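Local atomic coordinates of coronin (Toxoplasma gondii, PDB entry 4OZU), a protein that probably binds actin filaments and contributes to host-cell invasion and egress of the parasite, the part in this model being its WD40 beta-propeller domain. Residues A[91-96]-A[106-111]; A[40-45]-A[85-90]; A[128-133]-A[150-155]; A[79-84]-A[98-103]. All blocks are in the same frame, centred on the assembly; numbering follows the deposited sequence. Where two conformers were deposited one is given.

Contact 1: A[91-96]-A[106-111]; sequences YRDILA and IWQLPE
Strands 94-99 and 104-108 form a beta hairpin in one blade of the WD40 propeller, and the contact takes in its open end, where Leu95 and Trp107 make an antiparallel hydrogen-bonded pair. Leu95 N donates to Trp107 O at 3.1 Å, and Trp107 N returns a nearly straight bond to Leu95 O at 2.8 Å. Just past the strands, Leu109 N reaches Asp93 O (2.7 Å), so the pairing runs on into the type I turn from Tyr91 to Ile94. On one face Leu95 CD2 lies between Trp107 CB and Leu109 CD1, 4.0 Å from the latter, and Ile75 of strand 73-75 packs against all three residues. Ile94, Ala96 and Ile106 take the other face; Ala96 CB meets Ile106 CD1 at 3.7 Å, with Trp138 of the next blade against them. There Ile94 CD1 rests against CB and CG of Gln108. Gln108 extends alongside Asp93, CG anti to its backbone N (chi1 -173°), which lets NE2 reach Asp93 OD2 at 3.2 Å; the amide comes from above the carboxylate plane, 42° out of it. One water donates to both Asp93 OD2 and Leu109 O. That carboxylate oxygen therefore receives an amide and a water proton, which ties the turn to the end of strand 104-108 by side chains as well as backbone, while the apolar side chains pack against strands 73-75 and 133-138 of neighbouring sheets.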
# COMPACT_ATOMS: atom_id res chain seq x y z
N TYR A 91 -4.52 -11.60 -8.97
CA TYR A 91 -4.53 -13.03 -8.74
C TYR A 91 -4.51 -13.32 -7.25
O TYR A 91 -3.55 -12.99 -6.54
CB TYR A 91 -3.33 -13.67 -9.45
CG TYR A 91 -3.24 -13.19 -10.88
CD1 TYR A 91 -4.33 -13.30 -11.73
CD2 TYR A 91 -2.10 -12.57 -11.36
CE1 TYR A 91 -4.26 -12.84 -13.03
CE2 TYR A 91 -2.02 -12.11 -12.66
CZ TYR A 91 -3.11 -12.25 -13.49
OH TYR A 91 -3.03 -11.78 -14.79
N ARG A 92 -5.61 -13.90 -6.78
CA ARG A 92 -5.88 -14.06 -5.36
C ARG A 92 -4.83 -14.87 -4.61
O ARG A 92 -4.66 -14.70 -3.40
CB ARG A 92 -7.24 -14.72 -5.17
CG ARG A 92 -7.66 -14.77 -3.73
CD ARG A 92 -9.07 -14.27 -3.55
NE ARG A 92 -10.04 -15.34 -3.70
CZ ARG A 92 -11.01 -15.37 -4.61
NH1 ARG A 92 -11.17 -14.38 -5.48
NH2 ARG A 92 -11.84 -16.41 -4.65
N ASP A 93 -4.15 -15.75 -5.33
CA ASP A 93 -3.21 -16.69 -4.72
C ASP A 93 -1.76 -16.24 -4.84
O ASP A 93 -0.86 -16.95 -4.39
CB ASP A 93 -3.38 -18.08 -5.34
CG ASP A 93 -3.29 -18.07 -6.86
OD1 ASP A 93 -3.40 -16.98 -7.47
OD2 ASP A 93 -3.12 -19.16 -7.44
N ILE A 94 -1.54 -15.08 -5.44
CA ILE A 94 -0.19 -14.60 -5.73
C ILE A 94 0.20 -13.41 -4.85
O ILE A 94 -0.55 -12.45 -4.71
CB ILE A 94 -0.05 -14.20 -7.21
CG1 ILE A 94 -0.31 -15.40 -8.12
CG2 ILE A 94 1.32 -13.59 -7.50
CD1 ILE A 94 0.69 -16.54 -7.95
N LEU A 95 1.39 -13.48 -4.28
CA LEU A 95 1.92 -12.35 -3.54
C LEU A 95 3.43 -12.31 -3.67
O LEU A 95 4.06 -13.27 -4.11
CB LEU A 95 1.52 -12.43 -2.06
CG LEU A 95 2.06 -13.61 -1.25
CD1 LEU A 95 2.12 -13.23 0.21
CD2 LEU A 95 1.21 -14.86 -1.43
N ALA A 96 3.99 -11.16 -3.29
CA ALA A 96 5.42 -10.96 -3.33
C ALA A 96 5.95 -10.49 -1.98
O ALA A 96 5.32 -9.70 -1.29
CB ALA A 96 5.78 -9.95 -4.40
N ILE A 106 8.28 -14.43 -5.34
CA ILE A 106 6.88 -14.49 -5.75
C ILE A 106 6.31 -15.81 -5.28
O ILE A 106 6.88 -16.87 -5.53
CB ILE A 106 6.70 -14.35 -7.28
CG1 ILE A 106 7.53 -13.19 -7.84
CG2 ILE A 106 5.23 -14.16 -7.62
CD1 ILE A 106 7.28 -11.86 -7.18
N TRP A 107 5.18 -15.75 -4.58
CA TRP A 107 4.57 -16.92 -3.97
C TRP A 107 3.21 -17.23 -4.59
O TRP A 107 2.48 -16.32 -4.96
CB TRP A 107 4.40 -16.68 -2.47
CG TRP A 107 5.66 -16.40 -1.76
CD1 TRP A 107 6.13 -15.18 -1.38
CD2 TRP A 107 6.63 -17.36 -1.31
NE1 TRP A 107 7.32 -15.31 -0.72
CE2 TRP A 107 7.65 -16.64 -0.66
CE3 TRP A 107 6.72 -18.75 -1.39
CZ2 TRP A 107 8.76 -17.27 -0.11
CZ3 TRP A 107 7.82 -19.37 -0.83
CH2 TRP A 107 8.83 -18.63 -0.20
N GLN A 108 2.89 -18.52 -4.67
CA GLN A 108 1.56 -18.96 -5.10
C GLN A 108 0.94 -19.86 -4.04
O GLN A 108 1.38 -21.00 -3.84
CB GLN A 108 1.63 -19.69 -6.43
CG GLN A 108 0.26 -20.02 -7.01
CD GLN A 108 0.33 -20.57 -8.41
OE1 GLN A 108 1.33 -21.18 -8.80
NE2 GLN A 108 -0.73 -20.36 -9.19
N LEU A 109 -0.09 -19.35 -3.37
CA LEU A 109 -0.81 -20.13 -2.36
C LEU A 109 -1.61 -21.27 -2.99
O LEU A 109 -2.04 -21.16 -4.14
CB LEU A 109 -1.74 -19.22 -1.55
CG LEU A 109 -1.04 -18.18 -0.68
CD1 LEU A 109 -2.00 -17.06 -0.31
CD2 LEU A 109 -0.48 -18.83 0.58
N PRO A 110 -1.82 -22.36 -2.24
CA PRO A 110 -2.66 -23.44 -2.76
C PRO A 110 -4.11 -23.02 -2.88
O PRO A 110 -4.46 -21.95 -2.37
CB PRO A 110 -2.49 -24.55 -1.72
CG PRO A 110 -2.18 -23.83 -0.45
CD PRO A 110 -1.36 -22.64 -0.87
N GLU A 111 -4.93 -23.82 -3.55
CA GLU A 111 -6.35 -23.51 -3.68
C GLU A 111 -7.00 -23.39 -2.30
O GLU A 111 -7.74 -22.45 -2.03
CB GLU A 111 -7.07 -24.58 -4.51
CG GLU A 111 -7.55 -24.09 -5.87
CD GLU A 111 -8.55 -25.04 -6.52
OE1 GLU A 111 -9.50 -25.46 -5.83
OE2 GLU A 111 -8.38 -25.36 -7.71
O HOH W 1 -3.52 -21.46 -6.35

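Contact 2: A[40-45]-A[85-90]; sequences AANTEY and TNFSPF. With ACT (acetate ion), chain C.
Asn42 lays its amide over one face of the Phe87 ring, the two planes 31° apart and CG displaced toward the rim. The closest atoms are Asn42 ND2 and Phe87 CD1, at 3.4 Å. Ala40 O lies near the ring plane at its edge, 3.6 Å from Phe87 CE2, while Ala40 CB touches CD2 and also faces Thr85 O and CG2. At the far end of the ring, Phe87 CZ meets Tyr45 CB at 3.7 Å. The ring thus sits in the bend that joins strand 40-41 to strand 45-49, bringing an edge of that propeller blade against strand 82-87, the innermost strand of the next. Asn42 shapes the bend. With CG held between its backbone N and carbonyl carbon (chi1 64°), OD1 accepts from two backbone amides: Tyr45 N, nearly in line with the C=O at 2.7 Å, and Glu44 N, from 50° above the carbonyl plane at 2.9 Å. The latter bond makes an Asx turn. ND2, turned to the other side, donates to Arg92 O and to a water at 3.0 Å that also lies within hydrogen-bonding distance of Ser88 O. At the bend itself, an acetate, probably from the crystallisation liquor, accepts from Thr43 N through OXT at 3.1 Å and sits close to Thr43 OG1, its methyl lying among the carbonyl oxygens of Ser88, Pro89 and Phe90.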
# COMPACT_ATOMS: atom_id res chain seq x y z
N ALA A 40 -0.20 -6.98 4.80
CA ALA A 40 -0.81 -6.97 3.48
C ALA A 40 -2.12 -7.75 3.53
O ALA A 40 -2.28 -8.65 4.35
CB ALA A 40 0.12 -7.55 2.44
N ALA A 41 -3.05 -7.38 2.67
CA ALA A 41 -4.31 -8.11 2.57
C ALA A 41 -4.86 -8.00 1.16
O ALA A 41 -4.65 -6.99 0.49
CB ALA A 41 -5.33 -7.57 3.59
N ASN A 42 -5.54 -9.04 0.71
CA ASN A 42 -6.34 -8.94 -0.50
C ASN A 42 -7.79 -9.27 -0.12
O ASN A 42 -8.17 -9.09 1.03
CB ASN A 42 -5.78 -9.83 -1.63
CG ASN A 42 -5.83 -11.33 -1.32
OD1 ASN A 42 -6.36 -11.77 -0.30
ND2 ASN A 42 -5.27 -12.11 -2.24
N THR A 43 -8.60 -9.73 -1.06
CA THR A 43 -10.02 -9.92 -0.75
C THR A 43 -10.25 -11.17 0.10
O THR A 43 -11.35 -11.34 0.62
CB THR A 43 -10.88 -10.02 -2.02
OG1 THR A 43 -10.42 -11.11 -2.84
CG2 THR A 43 -10.81 -8.72 -2.81
N GLU A 44 -9.23 -12.01 0.24
CA GLU A 44 -9.38 -13.31 0.90
C GLU A 44 -8.43 -13.49 2.09
O GLU A 44 -8.82 -14.09 3.10
CB GLU A 44 -9.14 -14.43 -0.12
CG GLU A 44 -9.28 -15.85 0.42
CD GLU A 44 -10.72 -16.31 0.48
OE1 GLU A 44 -11.62 -15.48 0.25
OE2 GLU A 44 -10.95 -17.51 0.76
N TYR A 45 -7.21 -12.99 1.96
CA TYR A 45 -6.14 -13.30 2.91
C TYR A 45 -5.53 -12.08 3.56
O TYR A 45 -5.57 -10.97 3.03
CB TYR A 45 -5.02 -14.09 2.23
CG TYR A 45 -5.47 -15.33 1.50
CD1 TYR A 45 -6.06 -16.38 2.19
CD2 TYR A 45 -5.30 -15.46 0.13
CE1 TYR A 45 -6.48 -17.51 1.54
CE2 TYR A 45 -5.71 -16.60 -0.53
CZ TYR A 45 -6.31 -17.62 0.19
OH TYR A 45 -6.74 -18.76 -0.44
N THR A 85 5.62 -6.75 1.91
CA THR A 85 4.77 -7.81 1.39
C THR A 85 3.64 -7.13 0.62
O THR A 85 3.12 -6.13 1.07
CB THR A 85 4.15 -8.68 2.51
OG1 THR A 85 5.19 -9.24 3.34
CG2 THR A 85 3.33 -9.81 1.91
N ASN A 86 3.28 -7.69 -0.53
CA ASN A 86 2.12 -7.18 -1.28
C ASN A 86 1.47 -8.28 -2.10
O ASN A 86 2.14 -8.99 -2.84
CB ASN A 86 2.52 -6.01 -2.19
CG ASN A 86 2.37 -4.66 -1.50
OD1 ASN A 86 1.29 -4.32 -1.01
ND2 ASN A 86 3.44 -3.89 -1.47
N PHE A 87 0.16 -8.41 -1.96
CA PHE A 87 -0.61 -9.29 -2.82
C PHE A 87 -0.72 -8.73 -4.23
O PHE A 87 -0.71 -7.51 -4.43
CB PHE A 87 -2.01 -9.50 -2.25
CG PHE A 87 -2.03 -10.38 -1.03
CD1 PHE A 87 -2.10 -11.76 -1.17
CD2 PHE A 87 -1.97 -9.84 0.24
CE1 PHE A 87 -2.12 -12.57 -0.05
CE2 PHE A 87 -1.99 -10.66 1.36
CZ PHE A 87 -2.07 -12.02 1.21
N SER A 88 -0.84 -9.62 -5.21
CA SER A 88 -1.12 -9.21 -6.57
C SER A 88 -2.45 -8.47 -6.64
O SER A 88 -3.38 -8.80 -5.92
CB SER A 88 -1.18 -10.41 -7.51
OG SER A 88 -1.75 -10.05 -8.75
N PRO A 89 -2.55 -7.46 -7.51
CA PRO A 89 -3.84 -6.79 -7.68
C PRO A 89 -4.89 -7.65 -8.37
O PRO A 89 -6.07 -7.29 -8.36
CB PRO A 89 -3.51 -5.57 -8.56
CG PRO A 89 -2.03 -5.45 -8.55
CD PRO A 89 -1.49 -6.82 -8.31
N PHE A 90 -4.46 -8.75 -8.99
CA PHE A 90 -5.33 -9.51 -9.88
C PHE A 90 -5.57 -10.95 -9.47
O PHE A 90 -6.67 -11.47 -9.61
CB PHE A 90 -4.75 -9.48 -11.29
CG PHE A 90 -4.31 -8.11 -11.71
CD1 PHE A 90 -5.23 -7.09 -11.86
CD2 PHE A 90 -2.97 -7.85 -11.96
CE1 PHE A 90 -4.82 -5.83 -12.24
CE2 PHE A 90 -2.57 -6.59 -12.35
CZ PHE A 90 -3.49 -5.59 -12.49
C ACT C . -8.00 -10.53 -5.12
O ACT C . -8.91 -11.37 -5.26
OXT ACT C . -8.01 -9.88 -4.06
CH3 ACT C . -6.96 -10.31 -6.18
O HOH W 2 -3.79 -11.18 -4.64

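Contact 3: A[128-133]-A[150-155]; sequences GALKKV and CFDGTV
This is a loop-to-turn contact at the end of a propeller blade: the loop 128-133, leading into strand 133-138, lies against the type I turn from Cys150 to Gly153 that joins strands 145-150 and 154-159. Lys132 and Phe151 meet at its outer side. Phe151 N donates to Lys132 O at 2.9 Å, straight along the carbonyl direction, just beyond the non-hydrogen-bonded pairing of Val133 with Cys150. The lysine chain, extended beyond CG, then runs over one face of the phenyl ring. Its CE sits 3.9 Å from the Phe151 centroid in a CH-pi contact, and NZ stands 4.7 Å from the same centroid, 10° off the ring normal, in a cation-pi contact. Deeper in, Cys150 SG lies 3.4 Å from Lys131 O; with SG anti to the backbone N (chi1 180°) the sulfur points to the loop, and within its own turn it accepts from Asp152 N. Lys131 CG passes over Asp152 CB. Asp152 divides its two oxygens: OD1 accepts from Thr154 N at 2.9 Å, an Asx turn, and OD2 takes a proton from a water that itself accepts from Leu130 N. The turn is anchored by Phe151 O to Ser174 and Asp152 O to Lys170. One backbone bond crosses beside sulfur packing and a water bridge, and the lysine charge probably gains some attraction from the ring in a place partly open to solvent.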
# COMPACT_ATOMS: atom_id res chain seq x y z
N GLY A 128 19.48 -10.30 -7.67
CA GLY A 128 20.35 -9.31 -8.28
C GLY A 128 20.60 -8.07 -7.44
O GLY A 128 21.63 -7.41 -7.59
N ALA A 129 19.66 -7.74 -6.56
CA ALA A 129 19.80 -6.59 -5.68
C ALA A 129 21.02 -6.79 -4.80
O ALA A 129 21.27 -7.90 -4.32
CB ALA A 129 18.55 -6.40 -4.83
N LEU A 130 21.79 -5.73 -4.59
CA LEU A 130 23.07 -5.83 -3.88
C LEU A 130 22.92 -5.61 -2.37
O LEU A 130 23.81 -5.99 -1.61
CB LEU A 130 24.08 -4.82 -4.44
CG LEU A 130 24.46 -4.99 -5.91
CD1 LEU A 130 25.55 -4.01 -6.29
CD2 LEU A 130 24.90 -6.41 -6.22
N LYS A 131 21.82 -5.01 -1.94
CA LYS A 131 21.56 -4.82 -0.52
C LYS A 131 20.10 -5.17 -0.23
O LYS A 131 19.36 -5.58 -1.13
CB LYS A 131 21.89 -3.39 -0.08
CG LYS A 131 23.37 -3.03 -0.17
CD LYS A 131 24.17 -3.80 0.86
CE LYS A 131 25.65 -3.47 0.80
NZ LYS A 131 26.41 -4.19 1.86
N LYS A 132 19.70 -5.04 1.03
CA LYS A 132 18.35 -5.43 1.41
C LYS A 132 17.31 -4.70 0.56
O LYS A 132 17.47 -3.53 0.23
CB LYS A 132 18.10 -5.16 2.90
CG LYS A 132 18.27 -3.73 3.34
CD LYS A 132 18.09 -3.63 4.86
CE LYS A 132 18.28 -2.21 5.37
NZ LYS A 132 18.30 -2.17 6.85
N VAL A 133 16.27 -5.44 0.19
CA VAL A 133 15.19 -4.89 -0.60
C VAL A 133 14.08 -4.44 0.33
O VAL A 133 13.68 -5.19 1.23
CB VAL A 133 14.68 -5.90 -1.63
CG1 VAL A 133 13.48 -5.34 -2.38
CG2 VAL A 133 15.80 -6.24 -2.61
N CYS A 150 15.59 -0.85 -3.38
CA CYS A 150 16.70 -1.40 -2.63
C CYS A 150 17.31 -0.35 -1.71
O CYS A 150 17.28 0.84 -2.00
CB CYS A 150 17.76 -1.94 -3.61
SG CYS A 150 19.21 -2.66 -2.85
N PHE A 151 17.85 -0.80 -0.59
CA PHE A 151 18.51 0.08 0.37
C PHE A 151 19.68 0.84 -0.27
O PHE A 151 20.10 1.88 0.24
CB PHE A 151 19.00 -0.75 1.55
CG PHE A 151 19.62 0.05 2.66
CD1 PHE A 151 18.87 0.97 3.38
CD2 PHE A 151 20.95 -0.13 3.00
CE1 PHE A 151 19.45 1.69 4.41
CE2 PHE A 151 21.53 0.59 4.02
CZ PHE A 151 20.78 1.51 4.73
N ASP A 152 20.21 0.33 -1.39
CA ASP A 152 21.37 0.95 -2.02
C ASP A 152 20.98 2.05 -3.01
O ASP A 152 21.85 2.66 -3.65
CB ASP A 152 22.23 -0.11 -2.72
CG ASP A 152 21.61 -0.65 -3.99
OD1 ASP A 152 20.47 -0.30 -4.35
OD2 ASP A 152 22.29 -1.47 -4.65
N GLY A 153 19.67 2.29 -3.14
CA GLY A 153 19.14 3.35 -3.98
C GLY A 153 18.61 2.91 -5.34
O GLY A 153 18.12 3.74 -6.12
N THR A 154 18.70 1.62 -5.62
CA THR A 154 18.24 1.08 -6.90
C THR A 154 16.75 0.77 -6.89
O THR A 154 16.25 0.11 -5.98
CB THR A 154 18.97 -0.21 -7.28
OG1 THR A 154 20.39 -0.00 -7.23
CG2 THR A 154 18.59 -0.66 -8.69
N VAL A 155 16.06 1.24 -7.92
CA VAL A 155 14.71 0.76 -8.20
C VAL A 155 14.82 -0.21 -9.36
O VAL A 155 15.27 0.18 -10.45
CB VAL A 155 13.75 1.89 -8.54
CG1 VAL A 155 12.37 1.34 -8.83
CG2 VAL A 155 13.68 2.89 -7.40
O HOH W 3 20.99 -3.24 -6.14

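Contact 4: A[79-84]-A[98-103]; sequences TASIQD and ACEDTI
The carboxylate of Glu100 and the amide of Gln83 lie nearly parallel, their planes 17° apart, and Gln83 OE1 approaches Glu100 CG at 3.4 Å. The Asp101 carboxylate is gripped through one oxygen: OD2 offers its anti lone pair to Thr79 OG1 at 2.7 Å and takes Thr79 N from the same side, 32° out of plane, at 3.1 Å. Asp101 CG, set between backbone N and carbonyl carbon (chi1 61°), leaves OD1 to close an Asx turn on Ile103 N. Ala80 CB packs on Glu100 CB between these polar groups, 3.6 Å apart. Beneath them the strands of the blade pair antiparallel: Glu100 N donates to Ser81 O just beyond the strands, and within them Ala98 N donates to Asp84 O. Gln83 and Asp84 both face Ala98 in a classic beta bulge, where Ala98 O accepts Gln83 N at 2.9 Å and Asp84 N only weakly. Asp84 OD2 turns away to Ala136 N of the neighbouring blade. Arg105 adds a salt bridge to Asp101 OD2, so this oxygen answers three donors, which probably stabilises its negative charge and fixes the loop before strand 82-87 to the turn.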
# COMPACT_ATOMS: atom_id res chain seq x y z
N THR A 79 15.61 -16.12 4.17
CA THR A 79 16.76 -16.42 5.02
C THR A 79 17.06 -15.25 5.96
O THR A 79 17.91 -15.34 6.84
CB THR A 79 18.01 -16.78 4.18
OG1 THR A 79 18.56 -15.60 3.57
CG2 THR A 79 17.65 -17.80 3.10
N ALA A 80 16.32 -14.16 5.78
CA ALA A 80 16.41 -13.01 6.67
C ALA A 80 15.01 -12.42 6.85
O ALA A 80 14.03 -13.02 6.43
CB ALA A 80 17.39 -11.97 6.13
N SER A 81 14.92 -11.25 7.48
CA SER A 81 13.62 -10.68 7.82
C SER A 81 12.88 -10.16 6.59
O SER A 81 13.49 -9.76 5.60
CB SER A 81 13.78 -9.54 8.82
OG SER A 81 14.36 -8.40 8.21
N ILE A 82 11.56 -10.16 6.68
CA ILE A 82 10.70 -9.65 5.63
C ILE A 82 10.54 -8.14 5.78
O ILE A 82 10.12 -7.65 6.83
CB ILE A 82 9.32 -10.32 5.65
CG1 ILE A 82 9.46 -11.83 5.41
CG2 ILE A 82 8.41 -9.72 4.59
CD1 ILE A 82 8.25 -12.64 5.85
N GLN A 83 10.85 -7.41 4.71
CA GLN A 83 10.79 -5.94 4.72
C GLN A 83 9.51 -5.38 4.11
O GLN A 83 9.10 -4.28 4.45
CB GLN A 83 11.99 -5.37 3.97
CG GLN A 83 13.31 -5.65 4.67
CD GLN A 83 13.39 -5.02 6.05
OE1 GLN A 83 13.60 -5.71 7.05
NE2 GLN A 83 13.21 -3.71 6.10
N ASP A 84 8.91 -6.12 3.19
CA ASP A 84 7.68 -5.68 2.55
C ASP A 84 6.94 -6.88 1.97
O ASP A 84 7.54 -7.88 1.59
CB ASP A 84 7.96 -4.65 1.44
CG ASP A 84 6.71 -3.90 0.99
OD1 ASP A 84 5.74 -3.83 1.78
OD2 ASP A 84 6.69 -3.37 -0.15
N ALA A 98 9.60 -8.84 -0.20
CA ALA A 98 10.95 -8.32 -0.26
C ALA A 98 11.67 -8.71 1.02
O ALA A 98 11.10 -8.62 2.10
CB ALA A 98 10.95 -6.82 -0.43
N CYS A 99 12.93 -9.12 0.90
CA CYS A 99 13.65 -9.68 2.04
C CYS A 99 15.00 -9.00 2.26
O CYS A 99 15.64 -8.51 1.32
CB CYS A 99 13.84 -11.17 1.83
SG CYS A 99 14.54 -12.05 3.23
N GLU A 100 15.44 -8.98 3.52
CA GLU A 100 16.74 -8.43 3.87
C GLU A 100 17.87 -9.18 3.20
O GLU A 100 18.98 -8.66 3.11
CB GLU A 100 16.95 -8.44 5.38
CG GLU A 100 16.45 -7.20 6.10
CD GLU A 100 17.01 -7.07 7.51
OE1 GLU A 100 17.52 -8.08 8.05
OE2 GLU A 100 16.96 -5.96 8.07
N ASP A 101 17.61 -10.40 2.72
CA ASP A 101 18.67 -11.18 2.08
C ASP A 101 18.81 -10.82 0.59
O ASP A 101 19.50 -11.50 -0.16
CB ASP A 101 18.44 -12.69 2.25
CG ASP A 101 17.14 -13.18 1.63
OD1 ASP A 101 16.51 -12.44 0.84
OD2 ASP A 101 16.75 -14.33 1.94
N THR A 102 18.15 -9.72 0.19
CA THR A 102 18.27 -9.09 -1.13
C THR A 102 17.40 -9.74 -2.21
O THR A 102 17.41 -9.29 -3.36
CB THR A 102 19.74 -9.07 -1.66
OG1 THR A 102 20.12 -10.36 -2.14
CG2 THR A 102 20.71 -8.59 -0.58
N ILE A 103 16.63 -10.75 -1.84
CA ILE A 103 15.82 -11.50 -2.80
C ILE A 103 14.35 -11.11 -2.73
O ILE A 103 13.77 -11.00 -1.65
CB ILE A 103 15.99 -13.02 -2.57
CG1 ILE A 103 17.44 -13.42 -2.83
CG2 ILE A 103 15.05 -13.81 -3.49
CD1 ILE A 103 17.80 -14.83 -2.39

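How the contacts relate
Contacts 1, 2 and 4 all use the sheet of strands 82-87, 94-99, 104-108 and 124-126, one blade of the propeller. Along the chain contact 2 closes before contact 1 opens, the segments of contact 4 alternate with those of both, and contact 3 follows them all. Centres of contacts 1 and 2 lie about 9 Å apart at one end, joined by probable backbone bonds Ala96 N to Asn86 O and Ser88 N to Ile94 O; contact 4 lies about 18 Å from both. Contact 3 is in the next blade, its centre about 11 Å from contact 4. Contact 2 ties this blade to the one before it, and packing between contacts 3 and 4 to the one after.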